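Local coordinates for protein EST1E (Clostridium proteoclasticum, PDB 2WTM) that hydrolyses ester bonds as a promiscuous feruloyl esterase of the alpha/beta-hydrolase superfamily, probably releasing ferulic acid from feruloyl esters, at residues D18-K21 / K26-L29; P28-I33 / E50-I55; I45-E50 / L236-V241; I55-L60 / E243-Q248. One frame throughout, in Å; residues are numbered along the deposited sequence. Where two conformers were deposited one is given.

Interaction 1. Residues D18-K21 / K26-L29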
loop_
_atom_site.group_PDB
_atom_site.type_symbol
_atom_site.label_atom_id
_atom_site.label_comp_id
_atom_site.label_asym_id
_atom_site.label_seq_id
_atom_site.Cartn_x
_atom_site.Cartn_y
_atom_site.Cartn_z
ATOM N N ASP A 18 -6.099 18.807 -19.465
ATOM C CA ASP A 18 -5.836 19.565 -20.699
ATOM C C ASP A 18 -6.284 18.773 -21.865
ATOM O O ASP A 18 -5.968 17.588 -22.020
ATOM C CB ASP A 18 -4.378 19.889 -20.855
ATOM C CG ASP A 18 -3.909 20.926 -19.878
ATOM O OD1 ASP A 18 -4.022 22.167 -20.153
ATOM O OD2 ASP A 18 -3.444 20.511 -18.799
ATOM N N MET A 19 -7.072 19.437 -22.729
ATOM C CA MET A 19 -7.664 18.792 -23.882
ATOM C C MET A 19 -6.887 19.105 -25.154
ATOM O O MET A 19 -6.192 20.102 -25.208
ATOM C CB MET A 19 -9.097 19.264 -24.080
ATOM C CG MET A 19 -10.038 18.929 -22.906
ATOM S SD MET A 19 -10.319 17.181 -22.575
ATOM C CE MET A 19 -10.979 16.523 -24.019
ATOM N N PRO A 20 -6.990 18.228 -26.157
ATOM C CA PRO A 20 -6.389 18.604 -27.452
ATOM C C PRO A 20 -7.102 19.841 -27.963
ATOM O O PRO A 20 -8.245 20.063 -27.597
ATOM C CB PRO A 20 -6.646 17.396 -28.330
ATOM C CG PRO A 20 -6.868 16.298 -27.429
ATOM C CD PRO A 20 -7.529 16.886 -26.200
ATOM N N LYS A 21 -6.360 20.643 -28.728
ATOM C CA LYS A 21 -6.750 21.993 -29.198
ATOM C C LYS A 21 -8.164 22.065 -29.671
ATOM O O LYS A 21 -8.913 23.029 -29.375
ATOM C CB LYS A 21 -5.834 22.385 -30.375
ATOM N N LYS A 26 -14.526 12.898 -28.415
ATOM C CA LYS A 26 -13.909 11.656 -27.957
ATOM C C LYS A 26 -12.401 11.707 -28.216
ATOM O O LYS A 26 -11.939 12.099 -29.302
ATOM C CB LYS A 26 -14.510 10.436 -28.654
ATOM C CG LYS A 26 -15.857 9.979 -28.116
ATOM C CD LYS A 26 -15.664 9.119 -26.860
ATOM C CE LYS A 26 -16.886 8.317 -26.529
ATOM N NZ LYS A 26 -18.009 9.237 -26.269
ATOM N N CYS A 27 -11.603 11.313 -27.207
ATOM C CA CYS A 27 -10.171 11.221 -27.404
ATOM C C CYS A 27 -9.565 10.375 -26.274
ATOM O O CYS A 27 -10.223 10.170 -25.239
ATOM C CB CYS A 27 -9.505 12.586 -27.376
ATOM S SG CYS A 27 -9.766 13.561 -25.920
ATOM N N PRO A 28 -8.330 9.896 -26.494
ATOM C CA PRO A 28 -7.626 9.190 -25.403
ATOM C C PRO A 28 -7.219 10.140 -24.294
ATOM O O PRO A 28 -7.192 11.357 -24.469
ATOM C CB PRO A 28 -6.391 8.622 -26.079
ATOM C CG PRO A 28 -6.637 8.735 -27.560
ATOM C CD PRO A 28 -7.499 9.953 -27.712
ATOM N N LEU A 29 -6.847 9.600 -23.133
ATOM C CA LEU A 29 -6.451 10.415 -21.980
ATOM C C LEU A 29 -5.183 9.762 -21.368
ATOM O O LEU A 29 -5.168 8.534 -21.168
ATOM C CB LEU A 29 -7.515 10.388 -20.926
ATOM C CG LEU A 29 -7.115 11.048 -19.617
ATOM C CD1 LEU A 29 -7.347 12.451 -19.743
ATOM C CD2 LEU A 29 -7.873 10.516 -18.422
#

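Interaction 2. Residues P28-I33 / E50-I55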
loop_
_atom_site.group_PDB
_atom_site.type_symbol
_atom_site.label_atom_id
_atom_site.label_comp_id
_atom_site.label_asym_id
_atom_site.label_seq_id
_atom_site.Cartn_x
_atom_site.Cartn_y
_atom_site.Cartn_z
ATOM N N PRO A 28 -8.330 9.896 -26.494
ATOM C CA PRO A 28 -7.626 9.190 -25.403
ATOM C C PRO A 28 -7.219 10.140 -24.294
ATOM O O PRO A 28 -7.192 11.357 -24.469
ATOM C CB PRO A 28 -6.391 8.622 -26.079
ATOM C CG PRO A 28 -6.637 8.735 -27.560
ATOM C CD PRO A 28 -7.499 9.953 -27.712
ATOM N N LEU A 29 -6.847 9.600 -23.133
ATOM C CA LEU A 29 -6.451 10.415 -21.980
ATOM C C LEU A 29 -5.183 9.762 -21.368
ATOM O O LEU A 29 -5.168 8.534 -21.168
ATOM C CB LEU A 29 -7.515 10.388 -20.926
ATOM C CG LEU A 29 -7.115 11.048 -19.617
ATOM C CD1 LEU A 29 -7.347 12.451 -19.743
ATOM C CD2 LEU A 29 -7.873 10.516 -18.422
ATOM N N CYS A 30 -4.153 10.557 -21.130
ATOM C CA CYS A 30 -2.963 10.072 -20.413
ATOM C C CYS A 30 -2.882 10.719 -19.055
ATOM O O CYS A 30 -2.850 11.933 -18.913
ATOM C CB CYS A 30 -1.711 10.300 -21.159
ATOM S SG CYS A 30 -0.217 9.553 -20.514
ATOM N N ILE A 31 -2.829 9.878 -18.005
ATOM C CA ILE A 31 -2.556 10.285 -16.650
ATOM C C ILE A 31 -1.029 10.458 -16.492
ATOM O O ILE A 31 -0.244 9.582 -16.879
ATOM C CB ILE A 31 -3.106 9.265 -15.645
ATOM C CG1 ILE A 31 -4.646 9.201 -15.727
ATOM C CG2 ILE A 31 -2.764 9.665 -14.211
ATOM C CD1 ILE A 31 -5.270 7.969 -15.077
ATOM N N ILE A 32 -0.611 11.564 -15.907
ATOM C CA ILE A 32 0.822 11.911 -15.774
ATOM C C ILE A 32 1.113 12.168 -14.314
ATOM O O ILE A 32 0.511 13.058 -13.688
ATOM C CB ILE A 32 1.204 13.209 -16.576
ATOM C CG1 ILE A 32 0.804 12.987 -18.035
ATOM C CG2 ILE A 32 2.689 13.425 -16.505
ATOM C CD1 ILE A 32 1.068 14.246 -18.906
ATOM N N ILE A 33 2.080 11.453 -13.771
ATOM C CA ILE A 33 2.469 11.528 -12.368
ATOM C C ILE A 33 3.932 11.977 -12.188
ATOM O O ILE A 33 4.869 11.383 -12.721
ATOM C CB ILE A 33 2.280 10.177 -11.645
ATOM C CG1 ILE A 33 0.889 9.582 -11.892
ATOM C CG2 ILE A 33 2.606 10.316 -10.170
ATOM C CD1 ILE A 33 -0.257 10.411 -11.426
ATOM N N GLU A 50 2.229 18.744 -23.088
ATOM C CA GLU A 50 1.973 19.569 -24.310
ATOM C C GLU A 50 2.115 18.745 -25.548
ATOM O O GLU A 50 1.282 18.814 -26.445
ATOM C CB GLU A 50 2.898 20.782 -24.318
ATOM C CG GLU A 50 2.427 21.805 -23.296
ATOM C CD GLU A 50 3.188 23.101 -23.273
ATOM O OE1 GLU A 50 4.311 23.158 -23.799
ATOM O OE2 GLU A 50 2.686 24.024 -22.607
ATOM N N THR A 51 3.152 17.927 -25.590
ATOM C CA THR A 51 3.312 16.972 -26.657
ATOM C C THR A 51 2.126 16.045 -26.860
ATOM O O THR A 51 1.661 15.810 -27.960
ATOM C CB THR A 51 4.589 16.131 -26.426
ATOM O OG1 THR A 51 5.734 16.996 -26.428
ATOM C CG2 THR A 51 4.725 15.077 -27.462
ATOM N N LEU A 52 1.618 15.468 -25.761
ATOM C CA LEU A 52 0.472 14.604 -25.853
ATOM C C LEU A 52 -0.747 15.329 -26.395
ATOM O O LEU A 52 -1.436 14.808 -27.248
ATOM C CB LEU A 52 0.225 13.884 -24.504
ATOM C CG LEU A 52 1.355 12.939 -24.128
ATOM C CD1 LEU A 52 1.243 12.596 -22.687
ATOM C CD2 LEU A 52 1.246 11.718 -24.962
ATOM N N ASN A 53 -1.039 16.511 -25.866
ATOM C CA ASN A 53 -2.182 17.265 -26.332
ATOM C C ASN A 53 -2.050 17.570 -27.843
ATOM O O ASN A 53 -3.011 17.539 -28.548
ATOM C CB ASN A 53 -2.312 18.615 -25.589
ATOM C CG ASN A 53 -2.473 18.513 -24.061
ATOM O OD1 ASN A 53 -2.146 19.475 -23.389
ATOM N ND2 ASN A 53 -3.019 17.417 -23.541
ATOM N N GLU A 54 -0.842 17.829 -28.275
ATOM C CA GLU A 54 -0.589 18.138 -29.688
ATOM C C GLU A 54 -0.925 17.003 -30.642
ATOM O O GLU A 54 -1.374 17.242 -31.779
ATOM C CB GLU A 54 0.828 18.563 -29.751
ATOM C CG GLU A 54 1.272 19.027 -31.014
ATOM C CD GLU A 54 2.576 19.641 -30.834
ATOM O OE1 GLU A 54 3.570 18.932 -31.127
ATOM O OE2 GLU A 54 2.567 20.799 -30.331
ATOM N N ILE A 55 -0.764 15.736 -30.231
ATOM C CA ILE A 55 -1.159 14.612 -31.058
ATOM C C ILE A 55 -2.591 14.110 -30.830
ATOM O O ILE A 55 -3.011 13.113 -31.359
ATOM C CB ILE A 55 -0.151 13.439 -30.956
ATOM C CG1 ILE A 55 -0.127 12.852 -29.520
ATOM C CG2 ILE A 55 1.222 13.904 -31.350
ATOM C CD1 ILE A 55 0.682 11.584 -29.406
#

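Interaction 3. Residues I45-E50 / L236-V241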
loop_
_atom_site.group_PDB
_atom_site.type_symbol
_atom_site.label_atom_id
_atom_site.label_comp_id
_atom_site.label_asym_id
_atom_site.label_seq_id
_atom_site.Cartn_x
_atom_site.Cartn_y
_atom_site.Cartn_z
ATOM N N ILE A 45 7.439 17.772 -17.059
ATOM C CA ILE A 45 6.046 17.312 -16.995
ATOM C C ILE A 45 5.168 18.030 -18.032
ATOM O O ILE A 45 4.425 17.404 -18.801
ATOM C CB ILE A 45 5.428 17.443 -15.595
ATOM C CG1 ILE A 45 6.248 16.675 -14.549
ATOM C CG2 ILE A 45 3.939 17.076 -15.608
ATOM C CD1 ILE A 45 6.253 15.165 -14.787
ATOM N N VAL A 46 5.283 19.368 -18.018
ATOM C CA VAL A 46 4.547 20.177 -18.959
ATOM C C VAL A 46 4.933 19.903 -20.391
ATOM O O VAL A 46 4.076 19.899 -21.268
ATOM C CB VAL A 46 4.705 21.673 -18.571
ATOM C CG1 VAL A 46 4.129 22.563 -19.692
ATOM C CG2 VAL A 46 3.997 21.927 -17.221
ATOM N N ALA A 47 6.221 19.674 -20.656
ATOM C CA ALA A 47 6.684 19.319 -22.001
ATOM C C ALA A 47 6.064 18.051 -22.526
ATOM O O ALA A 47 5.555 17.988 -23.643
ATOM C CB ALA A 47 8.204 19.278 -22.044
ATOM N N VAL A 48 6.023 17.036 -21.703
ATOM C CA VAL A 48 5.326 15.831 -22.073
ATOM C C VAL A 48 3.818 16.021 -22.265
ATOM O O VAL A 48 3.209 15.576 -23.248
ATOM C CB VAL A 48 5.670 14.734 -21.039
ATOM C CG1 VAL A 48 4.781 13.534 -21.285
ATOM C CG2 VAL A 48 7.185 14.339 -21.111
ATOM N N GLN A 49 3.177 16.722 -21.325
ATOM C CA GLN A 49 1.774 17.057 -21.413
ATOM C C GLN A 49 1.411 17.750 -22.741
ATOM O O GLN A 49 0.473 17.336 -23.435
ATOM C CB GLN A 49 1.410 17.928 -20.225
ATOM C CG GLN A 49 0.056 18.516 -20.327
ATOM C CD GLN A 49 0.098 20.045 -20.379
ATOM O OE1 GLN A 49 0.773 20.687 -19.595
ATOM N NE2 GLN A 49 -0.732 20.627 -21.275
ATOM N N GLU A 50 2.229 18.744 -23.088
ATOM C CA GLU A 50 1.973 19.569 -24.310
ATOM C C GLU A 50 2.115 18.745 -25.548
ATOM O O GLU A 50 1.282 18.814 -26.445
ATOM C CB GLU A 50 2.898 20.782 -24.318
ATOM C CG GLU A 50 2.427 21.805 -23.296
ATOM C CD GLU A 50 3.188 23.101 -23.273
ATOM O OE1 GLU A 50 4.311 23.158 -23.799
ATOM O OE2 GLU A 50 2.686 24.024 -22.607
ATOM N N LEU A 236 14.464 15.363 -27.164
ATOM C CA LEU A 236 14.599 13.999 -27.583
ATOM C C LEU A 236 13.599 13.145 -26.807
ATOM O O LEU A 236 13.093 12.121 -27.298
ATOM C CB LEU A 236 16.012 13.516 -27.350
ATOM C CG LEU A 236 17.019 14.138 -28.349
ATOM C CD1 LEU A 236 18.359 13.562 -28.117
ATOM C CD2 LEU A 236 16.570 13.941 -29.835
ATOM N N VAL A 237 13.355 13.535 -25.578
ATOM C CA VAL A 237 12.326 12.842 -24.771
ATOM C C VAL A 237 10.928 13.053 -25.366
ATOM O O VAL A 237 10.186 12.081 -25.573
ATOM C CB VAL A 237 12.368 13.302 -23.308
ATOM C CG1 VAL A 237 11.248 12.640 -22.475
ATOM C CG2 VAL A 237 13.726 13.027 -22.696
ATOM N N THR A 238 10.540 14.291 -25.646
ATOM C CA THR A 238 9.220 14.496 -26.143
ATOM C C THR A 238 9.076 13.880 -27.541
ATOM O O THR A 238 8.045 13.386 -27.873
ATOM C CB THR A 238 8.857 15.978 -26.215
ATOM O OG1 THR A 238 9.816 16.648 -27.031
ATOM C CG2 THR A 238 8.903 16.633 -24.851
ATOM N N GLU A 239 10.123 13.892 -28.358
ATOM C CA GLU A 239 9.984 13.183 -29.651
ATOM C C GLU A 239 9.780 11.676 -29.491
ATOM O O GLU A 239 9.049 11.041 -30.248
ATOM C CB GLU A 239 11.186 13.455 -30.572
ATOM C CG GLU A 239 11.074 14.737 -31.349
ATOM C CD GLU A 239 9.743 14.850 -32.122
ATOM O OE1 GLU A 239 9.428 14.027 -33.044
ATOM O OE2 GLU A 239 8.990 15.761 -31.717
ATOM N N ALA A 240 10.382 11.108 -28.451
ATOM C CA ALA A 240 10.235 9.659 -28.289
ATOM C C ALA A 240 8.811 9.299 -27.812
ATOM O O ALA A 240 8.191 8.349 -28.248
ATOM C CB ALA A 240 11.253 9.161 -27.322
ATOM N N VAL A 241 8.310 10.118 -26.895
ATOM C CA VAL A 241 6.938 9.988 -26.385
ATOM C C VAL A 241 5.941 10.162 -27.532
ATOM O O VAL A 241 5.032 9.383 -27.704
ATOM C CB VAL A 241 6.681 11.038 -25.272
ATOM C CG1 VAL A 241 5.201 11.181 -24.935
ATOM C CG2 VAL A 241 7.515 10.690 -24.008
#

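Interaction 4. Residues I55-L60 / E243-Q248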
loop_
_atom_site.group_PDB
_atom_site.type_symbol
_atom_site.label_atom_id
_atom_site.label_comp_id
_atom_site.label_asym_id
_atom_site.label_seq_id
_atom_site.Cartn_x
_atom_site.Cartn_y
_atom_site.Cartn_z
ATOM N N ILE A 55 -0.764 15.736 -30.231
ATOM C CA ILE A 55 -1.159 14.612 -31.058
ATOM C C ILE A 55 -2.591 14.110 -30.830
ATOM O O ILE A 55 -3.011 13.113 -31.359
ATOM C CB ILE A 55 -0.151 13.439 -30.956
ATOM C CG1 ILE A 55 -0.127 12.852 -29.520
ATOM C CG2 ILE A 55 1.222 13.904 -31.350
ATOM C CD1 ILE A 55 0.682 11.584 -29.406
ATOM N N GLY A 56 -3.364 14.819 -30.008
ATOM C CA GLY A 56 -4.747 14.450 -29.801
ATOM C C GLY A 56 -5.102 13.660 -28.558
ATOM O O GLY A 56 -6.136 13.031 -28.502
ATOM N N VAL A 57 -4.211 13.727 -27.599
ATOM C CA VAL A 57 -4.381 12.999 -26.301
ATOM C C VAL A 57 -4.592 14.019 -25.212
ATOM O O VAL A 57 -3.750 14.861 -24.934
ATOM C CB VAL A 57 -3.132 12.041 -26.071
ATOM C CG1 VAL A 57 -3.200 11.312 -24.696
ATOM C CG2 VAL A 57 -3.042 10.995 -27.147
ATOM N N ALA A 58 -5.742 13.891 -24.564
ATOM C CA ALA A 58 -6.009 14.704 -23.370
ATOM C C ALA A 58 -5.057 14.204 -22.271
ATOM O O ALA A 58 -4.573 13.085 -22.304
ATOM C CB ALA A 58 -7.384 14.532 -22.958
ATOM N N THR A 59 -4.798 15.075 -21.308
ATOM C CA THR A 59 -3.878 14.724 -20.218
ATOM C C THR A 59 -4.492 15.089 -18.901
ATOM O O THR A 59 -5.209 16.104 -18.769
ATOM C CB THR A 59 -2.532 15.419 -20.390
ATOM O OG1 THR A 59 -2.716 16.863 -20.527
ATOM C CG2 THR A 59 -1.783 14.808 -21.606
ATOM N N LEU A 60 -4.163 14.278 -17.884
ATOM C CA LEU A 60 -4.607 14.568 -16.532
ATOM C C LEU A 60 -3.364 14.457 -15.709
ATOM O O LEU A 60 -2.881 13.344 -15.391
ATOM C CB LEU A 60 -5.732 13.629 -16.065
ATOM C CG LEU A 60 -6.429 13.803 -14.703
ATOM C CD1 LEU A 60 -7.061 15.207 -14.639
ATOM C CD2 LEU A 60 -7.434 12.743 -14.553
ATOM N N GLU A 243 6.409 9.737 -30.883
ATOM C CA GLU A 243 6.418 8.650 -31.884
ATOM C C GLU A 243 5.768 7.353 -31.354
ATOM O O GLU A 243 4.944 6.704 -31.959
ATOM C CB GLU A 243 7.851 8.341 -32.307
ATOM C CG GLU A 243 8.417 9.440 -33.279
ATOM C CD GLU A 243 9.905 9.274 -33.686
ATOM O OE1 GLU A 243 10.462 8.116 -33.596
ATOM O OE2 GLU A 243 10.500 10.333 -34.097
ATOM N N PHE A 244 6.068 7.128 -29.952
ATOM C CA PHE A 244 5.492 5.941 -29.384
ATOM C C PHE A 244 3.991 6.017 -29.274
ATOM O O PHE A 244 3.278 5.039 -29.531
ATOM C CB PHE A 244 6.183 5.701 -27.998
ATOM C CG PHE A 244 5.532 4.640 -27.151
ATOM C CD1 PHE A 244 5.809 3.321 -27.348
ATOM C CD2 PHE A 244 4.659 4.988 -26.150
ATOM C CE1 PHE A 244 5.229 2.346 -26.521
ATOM C CE2 PHE A 244 4.039 4.022 -25.347
ATOM C CZ PHE A 244 4.371 2.700 -25.543
ATOM N N MET A 245 3.525 7.188 -28.852
ATOM C CA MET A 245 2.096 7.425 -28.642
ATOM C C MET A 245 1.326 7.500 -29.962
ATOM O O MET A 245 0.234 6.945 -30.050
ATOM C CB MET A 245 1.863 8.635 -27.717
ATOM C CG MET A 245 2.050 8.286 -26.192
ATOM S SD MET A 245 0.948 6.978 -25.619
ATOM C CE MET A 245 -0.628 7.777 -25.735
ATOM N N LEU A 246 1.939 8.077 -30.975
ATOM C CA LEU A 246 1.306 8.024 -32.326
ATOM C C LEU A 246 1.123 6.607 -32.760
ATOM O O LEU A 246 0.049 6.288 -33.324
ATOM C CB LEU A 246 2.118 8.801 -33.352
ATOM C CG LEU A 246 1.936 10.270 -33.293
ATOM C CD1 LEU A 246 2.946 10.946 -34.179
ATOM C CD2 LEU A 246 0.538 10.690 -33.621
ATOM N N GLU A 247 2.109 5.728 -32.519
ATOM C CA GLU A 247 1.950 4.305 -32.808
ATOM C C GLU A 247 0.800 3.668 -32.027
ATOM O O GLU A 247 0.098 2.819 -32.551
ATOM C CB GLU A 247 3.242 3.525 -32.570
ATOM C CG GLU A 247 3.150 1.984 -32.690
ATOM C CD GLU A 247 4.512 1.285 -32.709
ATOM O OE1 GLU A 247 5.544 1.955 -32.892
ATOM O OE2 GLU A 247 4.544 0.033 -32.580
ATOM N N GLN A 248 0.592 4.057 -30.750
ATOM C CA GLN A 248 -0.461 3.442 -29.997
ATOM C C GLN A 248 -1.844 3.888 -30.388
ATOM O O GLN A 248 -2.796 3.111 -30.312
ATOM C CB GLN A 248 -0.295 3.670 -28.459
ATOM C CG GLN A 248 1.009 3.285 -27.844
ATOM C CD GLN A 248 1.479 1.954 -28.293
ATOM O OE1 GLN A 248 0.760 0.994 -28.193
ATOM N NE2 GLN A 248 2.738 1.885 -28.780
#

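Interaction 1. Residues D18-K21 / K26-L29
Met19 and Pro20 face Cys27 across a wide backbone gap, the CA atoms of Pro20 and Cys27 standing 8.3 Å apart and those of Met19 and Leu29 8.7 Å, so side chains alone bridge the two segments. The thiol of Cys27 is the meeting point. Its SG lies between the backbone N and the carbonyl carbon (chi1 56°), and there it meets both Met19 and Pro20. From Met19 comes the terminal methyl: CE lies 3.7 Å from Cys27 SG. The CB of Met19 does not itself point at the strand; the side chain gets there by bending at both chi2 (-64°) and chi3 (-59°), which curls the thioether round and brings CE over to the thiol. Pro20 adds the CD corner of its ring, 4.0 Å from Cys27 SG, and its CB is directed at the strand. Cys27 and Pro20 are buried, while Met19 keeps some exposure, and the pairing is plain van der Waals packing of sulfur against carbon. It joins the loop that leaves strand 11-18 to the start of strand 27-33. Between those two strands in the sheet runs strand 58-62, whose Ala58 touches both Met19 and Cys27. Phe98, in the loop just before strand 99-107, touches the same two side chains, and Asp18 makes a salt bridge with Arg61.

Interaction 2. Residues P28-I33 / E50-I55
Leu52 points from its helix straight at strand 27-33, and a single methyl, CD1, does all the touching. Two strand side chains meet it. Ile32 reaches out from the strand as Leu52 reaches down from the helix, the two meeting tip to tip with Ile32 CD1 4.1 Å from Leu52 CD1. The torsions of Ile32 explain its reach: CG1 is anti to the carbonyl carbon (chi1 -56°), and CD1 then extends away from CA (chi2 177°) to bring the methyl to the helix. Cys30, two residues earlier and so on the same face of the strand, offers its flank as well as its sulfur: both CB and SG lie 4.0 Å from Leu52 CD1. Backbones remain well separated, with the CA atoms of Cys30 and Leu52 7.9 Å apart. Ile31, between the two, turns to the other face of the sheet, where it packs on Val89 and Val90 of helix 79-93. This is the strand-to-helix half of a right-handed beta-alpha-beta crossover, strand 27-33, helix 43-54, strand 58-62, the helix lying over the sheet. Thr59 of strand 58-62 and Met245 of helix 234-249 also touch Leu52. All three residues of the contact are buried, and carbon and sulfur meet at van der Waals range; the helix is therefore held here by dispersion and by exclusion of water, without directional bonds between the two segments.

Interaction 3. Residues I45-E50 / L236-V241
Ala47 O, a helix carbonyl, accepts a hydrogen bond from the hydroxyl of Thr51 one turn on in its own helix, and the methyl CG2 of Thr238 comes up to it at 3.8 Å from the second helix. The same methyl packs on the side chain of Ala47, with Thr238 CG2 3.9 Å from Ala47 CB, so it touches both the carbonyl oxygen and the small side chain of one residue. What turns the methyl this way is the first torsion of Thr238: OG1 lies between the backbone N and the carbonyl carbon (chi1 57°), where it bonds to Glu235 O in the preceding turn, and CG2 is left beside the backbone N. Thr238 thus spends its hydroxyl on its own helix and its methyl on the neighbour. With so small a residue at position 47 the chains come close, the CA atoms of Val48 and Thr238 being 5.8 Å apart. Axes of the segments approach to 9.5 Å and cross at -34°, running in broadly the same direction. Helices 43-54 and 234-249 are the pair that cover one side of the central sheet in the alpha/beta-hydrolase fold, the first following strand 27-33 and the second closing the chain. Toward the sheet the contact becomes wholly apolar. Val48 CG1 and Val241 CG1 meet loosely at 4.4 Å, both residues buried; Val48 also rests on Leu131 of strand 125-131, and Val241 on Leu52.

Interaction 4. Residues I55-L60 / E243-Q248
Ile55 and Val57 meet segment 243-248 of the C-terminal helix mainly through apolar side chains. Ile55 divides its branches between two neighbours on the helix. Its long branch crosses Met245 at about a right angle, CD1 coming to 3.6 Å from Met245 CB; CG1 takes the crowded position between backbone N and carbonyl carbon (chi1 65°), and this sends CD1 to the root of Met245. On its other flank Leu246 leans over: Leu246 CD2 lies 3.9 Å from Ile55 CB and 4.0 Å from Ile55 CG2. Deeper in, the bent Met245 chain carries its methyl to the residue just before strand 58-62, where Met245 CE meets Val57 CG2 at 4.3 Å. The hydrogen bonds lie within the helix and in the turn, not between them. Gln248 NE2 gives a bond of 3.3 Å to Phe244 O, tilted 29° from the carbonyl plane and arriving on the opposite face from the backbone N of Gln248; the same NE2 lies above one face of the Phe244 ring, offset toward its rim. On the other segment, a Schellman motif ends helix 43-54, with Gly56 as its C-prime residue at positive phi, and turns the chain into strand 58-62. Met245 also packs on Ile129 of strand 125-131. Burial falls off from Met245 and Val57 to exposed Leu246, so the C-terminal helix is held against this turn by shape and hydrophobic burial, with the polar bonds serving to fix local backbone and side-chain conformation.

How the interactions relate
Interactions 2, 3 and 4 lie on the face of the sheet covered by helices 43-54 and 234-249, while interaction 1 sits at the start of strand 27-33, with Cys27 turned to the other face. The centres of interactions 2 and 4 are about 6 Å apart, those of 1 and 2 about 7 Å, and the widest pair, 1 and 3, about 16 Å. Strand 27-33 serves interactions 1 and 2, helix 43-54 serves 2 and 3, and helix 234-249 serves 3 and 4. Strand 58-62 ties interaction 4 to 1 and 2 through backbone pairing. Interactions 1 and 2 close early in the chain, whereas 3 and 4 span some 185 residues, bringing the C-terminal helix back onto the first beta-alpha-beta unit and so closing the alpha/beta-hydrolase fold.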